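Local coordinates for oxysterol-binding protein homolog 3 (Saccharomyces cerevisiae, PDB 4IC4) that binds phosphatidylinositol 4-phosphate, transfers lipids between membranes in a hydrophobic pocket, and helps maintain sterol distribution, at residues T29-I34 against A329-N334; T78-P83 against T299-N304; D287-S290 against K294-G297. One frame throughout, in Å; residues are numbered along the deposited sequence.

In the fold
The three contacts gather round helix 300-305, just after the barrel strands of the OSBP-related domain and away from the residues that bind phosphatidylinositol 4-phosphate; contacts 1 and 2 bring segments from before the barrel onto the part after it. Contact 2 is the most central, its centre about 10 Å from that of the chain. Contacts 1 and 3 are centred about 16 Å and 13 Å from it, and 12 Å from each other. Helix 300-305 joins contacts 1 and 2: Arg-31 NE meets Ala-303 O at 2.7 Å. Contacts 2 and 3 share the approach to the helix, where Lys-300 N meets Asp-287 O at 3.1 Å. Between contacts 1 and 3, Ile-34 CD1 packs 3.8 Å from Tyr-296 CD2.

Contact 1: T29-I34 against A329-N334; sequences TRRNDI and AYEEGN
Arg-31 and Glu-331 face each other from opposite directions and close a salt bridge between the N-terminal segment and the last turn of helix 325-331. The ionic part is two-pronged and end-on. Arg-31 NH1 donates to Glu-331 OE2 over 2.8 Å, and Arg-31 NH2 donates to Glu-331 OE1 over 2.9 Å, both bonds fairly straight. Both oxygens lie near the guanidinium plane, but the carboxylate is turned 66° against it, so each N-H arrives from above the carboxylate plane. Arg-31 reaches across with its chain extended from CG to NE, while Glu-331 has CG anti to its backbone N (chi1 176°) and runs out straight to meet it.

Helix 325-331 ends here in a Schellman motif: Asn-334 N bonds to Ala-329 O over 2.8 Å and Gly-333 N to Tyr-330 O over 3.1 Å, with Gly-333 at positive phi as the C-prime residue. Glu-331 is the last residue of that helix, two before Gly-333.

Further polar partners hold both ends of the bridge. Arg-31 NE donates to Ala-303 O on helix 300-305, which helps fix the guanidinium, and Glu-331 OE2 has a second salt bridge, to Arg-328. With a methionine in place of Arg-31, the buried Glu-331 would probably lose one of its two cationic mates and Ala-303 O its side-chain donor.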
loop_
_atom_site.group_PDB
_atom_site.type_symbol
_atom_site.label_atom_id
_atom_site.label_comp_id
_atom_site.label_asym_id
_atom_site.label_seq_id
_atom_site.Cartn_x
_atom_site.Cartn_y
_atom_site.Cartn_z
ATOM N N THR A 29 -8.462 0.392 -21.284
ATOM C CA THR A 29 -7.854 1.712 -21.350
ATOM C C THR A 29 -8.018 2.343 -19.975
ATOM O O THR A 29 -9.129 2.401 -19.447
ATOM C CB THR A 29 -8.566 2.603 -22.384
ATOM O OG1 THR A 29 -8.514 1.976 -23.671
ATOM C CG2 THR A 29 -7.901 3.968 -22.464
ATOM N N ARG A 30 -6.917 2.802 -19.390
ATOM C CA ARG A 30 -6.974 3.430 -18.076
ATOM C C ARG A 30 -6.693 4.924 -18.201
ATOM O O ARG A 30 -6.033 5.371 -19.148
ATOM C CB ARG A 30 -5.985 2.751 -17.125
ATOM C CG ARG A 30 -6.331 1.281 -16.886
ATOM C CD ARG A 30 -5.338 0.585 -15.963
ATOM N NE ARG A 30 -5.624 -0.843 -15.877
ATOM C CZ ARG A 30 -6.632 -1.370 -15.191
ATOM N NH1 ARG A 30 -7.464 -0.587 -14.510
ATOM N NH2 ARG A 30 -6.826 -2.682 -15.211
ATOM N N ARG A 31 -7.199 5.701 -17.251
ATOM C CA ARG A 31 -7.028 7.148 -17.304
ATOM C C ARG A 31 -5.589 7.632 -17.165
ATOM O O ARG A 31 -5.212 8.620 -17.792
ATOM C CB ARG A 31 -7.932 7.832 -16.266
ATOM C CG ARG A 31 -7.715 7.415 -14.818
ATOM C CD ARG A 31 -8.826 7.966 -13.934
ATOM N NE ARG A 31 -8.542 7.750 -12.520
ATOM C CZ ARG A 31 -9.324 8.156 -11.524
ATOM N NH1 ARG A 31 -10.456 8.797 -11.784
ATOM N NH2 ARG A 31 -8.956 7.952 -10.269
ATOM N N ASN A 32 -4.789 6.939 -16.358
ATOM C CA ASN A 32 -3.385 7.303 -16.162
ATOM C C ASN A 32 -3.229 8.770 -15.778
ATOM O O ASN A 32 -2.210 9.395 -16.081
ATOM C CB ASN A 32 -2.588 7.035 -17.442
ATOM C CG ASN A 32 -2.611 5.577 -17.847
ATOM O OD1 ASN A 32 -2.289 4.698 -17.051
ATOM N ND2 ASN A 32 -2.991 5.311 -19.092
ATOM N N ASP A 33 -4.236 9.312 -15.103
ATOM C CA ASP A 33 -4.211 10.714 -14.720
ATOM C C ASP A 33 -5.374 10.997 -13.780
ATOM O O ASP A 33 -6.317 10.202 -13.682
ATOM C CB ASP A 33 -4.318 11.573 -15.991
ATOM C CG ASP A 33 -4.133 13.055 -15.726
ATOM O OD1 ASP A 33 -3.253 13.421 -14.924
ATOM O OD2 ASP A 33 -4.865 13.859 -16.341
ATOM N N ILE A 34 -5.293 12.121 -13.075
ATOM C CA ILE A 34 -6.344 12.545 -12.157
ATOM C C ILE A 34 -6.448 14.056 -12.203
ATOM O O ILE A 34 -5.519 14.742 -12.643
ATOM C CB ILE A 34 -6.052 12.172 -10.682
ATOM C CG1 ILE A 34 -4.665 12.685 -10.277
ATOM C CG2 ILE A 34 -6.217 10.682 -10.476
ATOM C CD1 ILE A 34 -4.461 12.755 -8.778
ATOM N N ALA A 329 -15.955 12.700 -4.569
ATOM C CA ALA A 329 -16.204 14.134 -4.636
ATOM C C ALA A 329 -14.891 14.902 -4.514
ATOM O O ALA A 329 -14.666 15.880 -5.230
ATOM C CB ALA A 329 -17.165 14.547 -3.529
ATOM N N TYR A 330 -14.022 14.444 -3.615
ATOM C CA TYR A 330 -12.726 15.079 -3.389
ATOM C C TYR A 330 -11.860 14.959 -4.638
ATOM O O TYR A 330 -11.193 15.915 -5.040
ATOM C CB TYR A 330 -12.020 14.412 -2.204
ATOM C CG TYR A 330 -10.769 15.121 -1.738
ATOM C CD1 TYR A 330 -10.827 16.420 -1.235
ATOM C CD2 TYR A 330 -9.531 14.478 -1.761
ATOM C CE1 TYR A 330 -9.684 17.062 -0.763
ATOM C CE2 TYR A 330 -8.381 15.111 -1.292
ATOM C CZ TYR A 330 -8.467 16.401 -0.792
ATOM O OH TYR A 330 -7.338 17.015 -0.300
ATOM N N GLU A 331 -11.872 13.779 -5.247
ATOM C CA GLU A 331 -11.092 13.539 -6.452
ATOM C C GLU A 331 -11.519 14.509 -7.546
ATOM O O GLU A 331 -10.683 15.056 -8.269
ATOM C CB GLU A 331 -11.293 12.096 -6.935
ATOM C CG GLU A 331 -10.598 11.773 -8.252
ATOM C CD GLU A 331 -10.914 10.376 -8.758
ATOM O OE1 GLU A 331 -10.377 9.391 -8.203
ATOM O OE2 GLU A 331 -11.708 10.262 -9.714
ATOM N N GLU A 332 -12.824 14.735 -7.651
ATOM C CA GLU A 332 -13.358 15.617 -8.682
ATOM C C GLU A 332 -13.368 17.097 -8.309
ATOM O O GLU A 332 -13.954 17.916 -9.014
ATOM C CB GLU A 332 -14.759 15.146 -9.082
ATOM C CG GLU A 332 -14.792 13.655 -9.380
ATOM C CD GLU A 332 -16.099 13.171 -9.974
ATOM O OE1 GLU A 332 -17.155 13.770 -9.681
ATOM O OE2 GLU A 332 -16.066 12.171 -10.723
ATOM N N GLY A 333 -12.728 17.438 -7.196
ATOM C CA GLY A 333 -12.646 18.833 -6.793
ATOM C C GLY A 333 -13.815 19.449 -6.046
ATOM O O GLY A 333 -13.817 20.656 -5.801
ATOM N N ASN A 334 -14.808 18.643 -5.687
ATOM C CA ASN A 334 -15.960 19.150 -4.947
ATOM C C ASN A 334 -15.611 18.998 -3.466
ATOM O O ASN A 334 -16.075 18.075 -2.796
ATOM C CB ASN A 334 -17.208 18.334 -5.292
ATOM C CG ASN A 334 -17.429 18.215 -6.790
ATOM O OD1 ASN A 334 -17.553 19.219 -7.495
ATOM N ND2 ASN A 334 -17.481 16.982 -7.283
#

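Contact 2: T78-P83 against T299-N304; sequences TFEYAP and TKFTAN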
loop_
_atom_site.group_PDB
_atom_site.type_symbol
_atom_site.label_atom_id
_atom_site.label_comp_id
_atom_site.label_asym_id
_atom_site.label_seq_id
_atom_site.Cartn_x
_atom_site.Cartn_y
_atom_site.Cartn_z
ATOM N N THR A 78 1.738 -1.564 -3.225
ATOM C CA THR A 78 2.832 -2.475 -2.915
ATOM C C THR A 78 3.029 -3.383 -4.134
ATOM O O THR A 78 4.115 -3.923 -4.351
ATOM C CB THR A 78 2.486 -3.354 -1.685
ATOM O OG1 THR A 78 2.499 -2.544 -0.503
ATOM C CG2 THR A 78 3.486 -4.496 -1.524
ATOM N N PHE A 79 1.976 -3.526 -4.936
ATOM C CA PHE A 79 2.008 -4.389 -6.114
ATOM C C PHE A 79 2.192 -3.698 -7.467
ATOM O O PHE A 79 2.014 -4.317 -8.515
ATOM C CB PHE A 79 0.746 -5.259 -6.123
ATOM C CG PHE A 79 0.692 -6.233 -4.985
ATOM C CD1 PHE A 79 1.374 -7.446 -5.060
ATOM C CD2 PHE A 79 0.021 -5.914 -3.811
ATOM C CE1 PHE A 79 1.391 -8.323 -3.981
ATOM C CE2 PHE A 79 0.031 -6.785 -2.721
ATOM C CZ PHE A 79 0.719 -7.993 -2.809
ATOM N N GLU A 80 2.569 -2.423 -7.444
ATOM C CA GLU A 80 2.790 -1.688 -8.685
ATOM C C GLU A 80 3.788 -2.415 -9.587
ATOM O O GLU A 80 3.631 -2.431 -10.807
ATOM C CB GLU A 80 3.317 -0.275 -8.393
ATOM C CG GLU A 80 3.611 0.533 -9.656
ATOM C CD GLU A 80 4.209 1.906 -9.380
ATOM O OE1 GLU A 80 4.344 2.300 -8.199
ATOM O OE2 GLU A 80 4.544 2.596 -10.365
ATOM N N TYR A 81 4.815 -3.011 -8.980
ATOM C CA TYR A 81 5.845 -3.711 -9.745
ATOM C C TYR A 81 5.774 -5.226 -9.572
ATOM O O TYR A 81 6.798 -5.917 -9.465
ATOM C CB TYR A 81 7.228 -3.184 -9.341
ATOM C CG TYR A 81 7.385 -1.692 -9.554
ATOM C CD1 TYR A 81 7.682 -1.165 -10.814
ATOM C CD2 TYR A 81 7.200 -0.799 -8.498
ATOM C CE1 TYR A 81 7.788 0.222 -11.015
ATOM C CE2 TYR A 81 7.305 0.582 -8.691
ATOM C CZ TYR A 81 7.598 1.085 -9.946
ATOM O OH TYR A 81 7.696 2.448 -10.121
ATOM N N ALA A 82 4.546 -5.731 -9.558
ATOM C CA ALA A 82 4.279 -7.157 -9.426
ATOM C C ALA A 82 5.040 -8.019 -10.441
ATOM O O ALA A 82 5.359 -9.173 -10.149
ATOM C CB ALA A 82 2.780 -7.414 -9.553
ATOM N N PRO A 83 5.315 -7.490 -11.653
ATOM C CA PRO A 83 6.049 -8.318 -12.619
ATOM C C PRO A 83 7.396 -8.811 -12.082
ATOM O O PRO A 83 7.953 -9.784 -12.588
ATOM C CB PRO A 83 6.191 -7.395 -13.825
ATOM C CG PRO A 83 4.900 -6.631 -13.784
ATOM C CD PRO A 83 4.755 -6.294 -12.313
ATOM N N THR A 299 1.621 8.352 -8.967
ATOM C CA THR A 299 2.217 7.621 -10.080
ATOM C C THR A 299 1.016 7.335 -10.979
ATOM O O THR A 299 -0.134 7.561 -10.581
ATOM C CB THR A 299 2.821 6.249 -9.672
ATOM O OG1 THR A 299 1.768 5.322 -9.367
ATOM C CG2 THR A 299 3.739 6.396 -8.471
ATOM N N LYS A 300 1.261 6.856 -12.191
ATOM C CA LYS A 300 0.148 6.525 -13.063
ATOM C C LYS A 300 -0.658 5.411 -12.403
ATOM O O LYS A 300 -1.881 5.391 -12.487
ATOM C CB LYS A 300 0.646 6.086 -14.441
ATOM C CG LYS A 300 1.118 7.250 -15.285
ATOM C CD LYS A 300 1.576 6.805 -16.661
ATOM C CE LYS A 300 2.010 8.002 -17.492
ATOM N NZ LYS A 300 2.480 7.591 -18.843
ATOM N N PHE A 301 0.036 4.499 -11.727
ATOM C CA PHE A 301 -0.629 3.388 -11.050
ATOM C C PHE A 301 -1.554 3.937 -9.957
ATOM O O PHE A 301 -2.692 3.487 -9.812
ATOM C CB PHE A 301 0.414 2.444 -10.435
ATOM C CG PHE A 301 -0.155 1.139 -9.930
ATOM C CD1 PHE A 301 -0.459 0.105 -10.811
ATOM C CD2 PHE A 301 -0.366 0.938 -8.570
ATOM C CE1 PHE A 301 -0.960 -1.112 -10.346
ATOM C CE2 PHE A 301 -0.868 -0.283 -8.095
ATOM C CZ PHE A 301 -1.162 -1.304 -8.985
ATOM N N THR A 302 -1.071 4.915 -9.195
ATOM C CA THR A 302 -1.890 5.503 -8.137
ATOM C C THR A 302 -3.148 6.128 -8.732
ATOM O O THR A 302 -4.250 5.955 -8.215
ATOM C CB THR A 302 -1.151 6.626 -7.385
ATOM O OG1 THR A 302 0.204 6.237 -7.138
ATOM C CG2 THR A 302 -1.849 6.916 -6.054
ATOM N N ALA A 303 -2.967 6.868 -9.823
ATOM C CA ALA A 303 -4.073 7.540 -10.488
ATOM C C ALA A 303 -5.126 6.580 -11.019
ATOM O O ALA A 303 -6.286 6.958 -11.200
ATOM C CB ALA A 303 -3.536 8.409 -11.622
ATOM N N ASN A 304 -4.723 5.337 -11.261
ATOM C CA ASN A 304 -5.634 4.331 -11.786
ATOM C C ASN A 304 -6.376 3.525 -10.731
ATOM O O ASN A 304 -7.340 2.832 -11.046
ATOM C CB ASN A 304 -4.871 3.381 -12.714
ATOM C CG ASN A 304 -4.492 4.041 -14.021
ATOM O OD1 ASN A 304 -5.194 4.937 -14.491
ATOM N ND2 ASN A 304 -3.397 3.593 -14.627
HETATM O O HOH W 1 1.845 3.407 -7.386
HETATM O O HOH W 2 2.882 3.932 -12.329
#
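Glu-80 lays its CA and CB over one face of the Phe-301 ring, its side chain sliding past the root of the ring. Glu-80 CA stands 3.9 Å from the ring centroid and 8° off the normal, a CH-pi contact over the ring centre. Glu-80 CB covers the same face nearer CD2, and Glu-80 CG reaches Phe-301 CB at 3.8 Å. With CG anti to the backbone N (chi1 178°) and the chain extended, the glutamate runs on toward the start of helix 300-305, its carboxylate plane within 5° of the ring plane.

The contact joins a type I turn, Phe-79 to Ala-82, to the N-terminal end of that helix, where Thr-299 holds the N-cap position; strand 127-132 also packs on Phe-301, through Leu-130 and Arg-132.

Thr-299 faces the carboxylate from the opposite direction, and two waters bridge the gap. One donates to Glu-80 OE1 over 2.9 Å and is hydrogen-bonded to Thr-299 OG1 at 2.8 Å. The other is hydrogen-bonded to Glu-80 OE2, probably as donor, and accepts from Phe-301 N over 3.0 Å, linking the acid to a first-turn N-H of the helix, whose positive end would probably favour the ionised carboxylate.

Contact 3: D287-S290 against K294-G297; sequences DLVS and KKYG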
loop_
_atom_site.group_PDB
_atom_site.type_symbol
_atom_site.label_atom_id
_atom_site.label_comp_id
_atom_site.label_asym_id
_atom_site.label_seq_id
_atom_site.Cartn_x
_atom_site.Cartn_y
_atom_site.Cartn_z
ATOM N N ASP A 287 6.323 5.599 -14.490
ATOM C CA ASP A 287 5.991 7.000 -14.693
ATOM C C ASP A 287 5.059 7.587 -13.645
ATOM O O ASP A 287 4.285 6.877 -12.999
ATOM C CB ASP A 287 5.343 7.197 -16.065
ATOM C CG ASP A 287 6.220 6.713 -17.203
ATOM O OD1 ASP A 287 7.425 7.028 -17.202
ATOM O OD2 ASP A 287 5.699 6.025 -18.103
ATOM N N LEU A 288 5.156 8.900 -13.486
ATOM C CA LEU A 288 4.289 9.642 -12.589
ATOM C C LEU A 288 3.295 10.302 -13.530
ATOM O O LEU A 288 3.514 10.340 -14.744
ATOM C CB LEU A 288 5.070 10.728 -11.844
ATOM C CG LEU A 288 6.142 10.273 -10.854
ATOM C CD1 LEU A 288 6.779 11.490 -10.201
ATOM C CD2 LEU A 288 5.518 9.369 -9.799
ATOM N N VAL A 289 2.190 10.801 -12.992
ATOM C CA VAL A 289 1.223 11.494 -13.836
ATOM C C VAL A 289 1.879 12.793 -14.294
ATOM O O VAL A 289 2.896 13.217 -13.739
ATOM C CB VAL A 289 -0.065 11.856 -13.065
ATOM C CG1 VAL A 289 -0.805 10.588 -12.675
ATOM C CG2 VAL A 289 0.278 12.680 -11.821
ATOM N N SER A 290 1.298 13.420 -15.307
ATOM C CA SER A 290 1.830 14.679 -15.809
ATOM C C SER A 290 1.636 15.760 -14.749
ATOM O O SER A 290 0.632 15.756 -14.025
ATOM C CB SER A 290 1.110 15.075 -17.099
ATOM O OG SER A 290 -0.280 15.232 -16.880
ATOM N N LYS A 294 1.049 19.120 -8.988
ATOM C CA LYS A 294 -0.332 19.568 -8.871
ATOM C C LYS A 294 -1.299 18.406 -8.699
ATOM O O LYS A 294 -2.506 18.613 -8.589
ATOM C CB LYS A 294 -0.728 20.363 -10.114
ATOM C CG LYS A 294 0.168 21.561 -10.395
ATOM C CD LYS A 294 -0.262 22.278 -11.661
ATOM C CE LYS A 294 0.625 23.479 -11.937
ATOM N NZ LYS A 294 0.599 24.448 -10.806
ATOM N N LYS A 295 -0.764 17.187 -8.672
ATOM C CA LYS A 295 -1.595 15.999 -8.540
ATOM C C LYS A 295 -1.130 15.018 -7.462
ATOM O O LYS A 295 -1.056 13.808 -7.701
ATOM C CB LYS A 295 -1.684 15.289 -9.892
ATOM C CG LYS A 295 -2.229 16.167 -11.010
ATOM C CD LYS A 295 -2.212 15.443 -12.349
ATOM C CE LYS A 295 -2.603 16.379 -13.483
ATOM N NZ LYS A 295 -1.694 17.552 -13.551
ATOM N N TYR A 296 -0.804 15.548 -6.286
ATOM C CA TYR A 296 -0.391 14.733 -5.144
ATOM C C TYR A 296 0.867 13.892 -5.349
ATOM O O TYR A 296 1.179 13.045 -4.514
ATOM C CB TYR A 296 -1.537 13.794 -4.746
ATOM C CG TYR A 296 -2.856 14.484 -4.483
ATOM C CD1 TYR A 296 -3.100 15.115 -3.264
ATOM C CD2 TYR A 296 -3.852 14.514 -5.455
ATOM C CE1 TYR A 296 -4.306 15.759 -3.015
ATOM C CE2 TYR A 296 -5.069 15.162 -5.219
ATOM C CZ TYR A 296 -5.283 15.779 -3.995
ATOM O OH TYR A 296 -6.474 16.416 -3.741
ATOM N N GLY A 297 1.586 14.116 -6.443
ATOM C CA GLY A 297 2.786 13.333 -6.693
ATOM C C GLY A 297 2.469 11.889 -7.052
ATOM O O GLY A 297 3.327 11.013 -6.962
#
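A local contact within one connection, this pairing of 287-290 with 294-297 folds the loop between strand 281-284 and helix 300-305 back on itself in the OSBP-related domain. Neither segment is regular helix or strand, and only three residues separate them. CA atoms are 7.1 Å apart for Leu-288 and Gly-297 and 7.5 Å for Val-289 and Lys-295, so side chains span the gap, to a side chain or to a backbone carbonyl.

The apolar part rests on Val-289 and the aliphatic chain of Lys-295, which meet at a slant. Val-289 CG2 touches Lys-295 CD at 3.8 Å and Lys-295 CB equally closely; CG2 is the methyl that faces the lysine. On the other flank Leu-288 CD2 lies 3.9 Å from Gly-297 O, where a positive phi favours glycine. Backbone hydrogen bonds tie Val-289 to Phe-298 and Lys-294 to Ala-37, in the loop before helix 44-50.

Lys-295 stays extended as far as CE and then bends at its last torsion (chi4 58°), which sets NZ beside Ser-290 O. A weak second bond from NZ runs to Asn-291 O. Lys-295 NZ donates to Ser-290 O over 3.0 Å, arriving 38° above the carbonyl plane at a C=O...N angle of 136°.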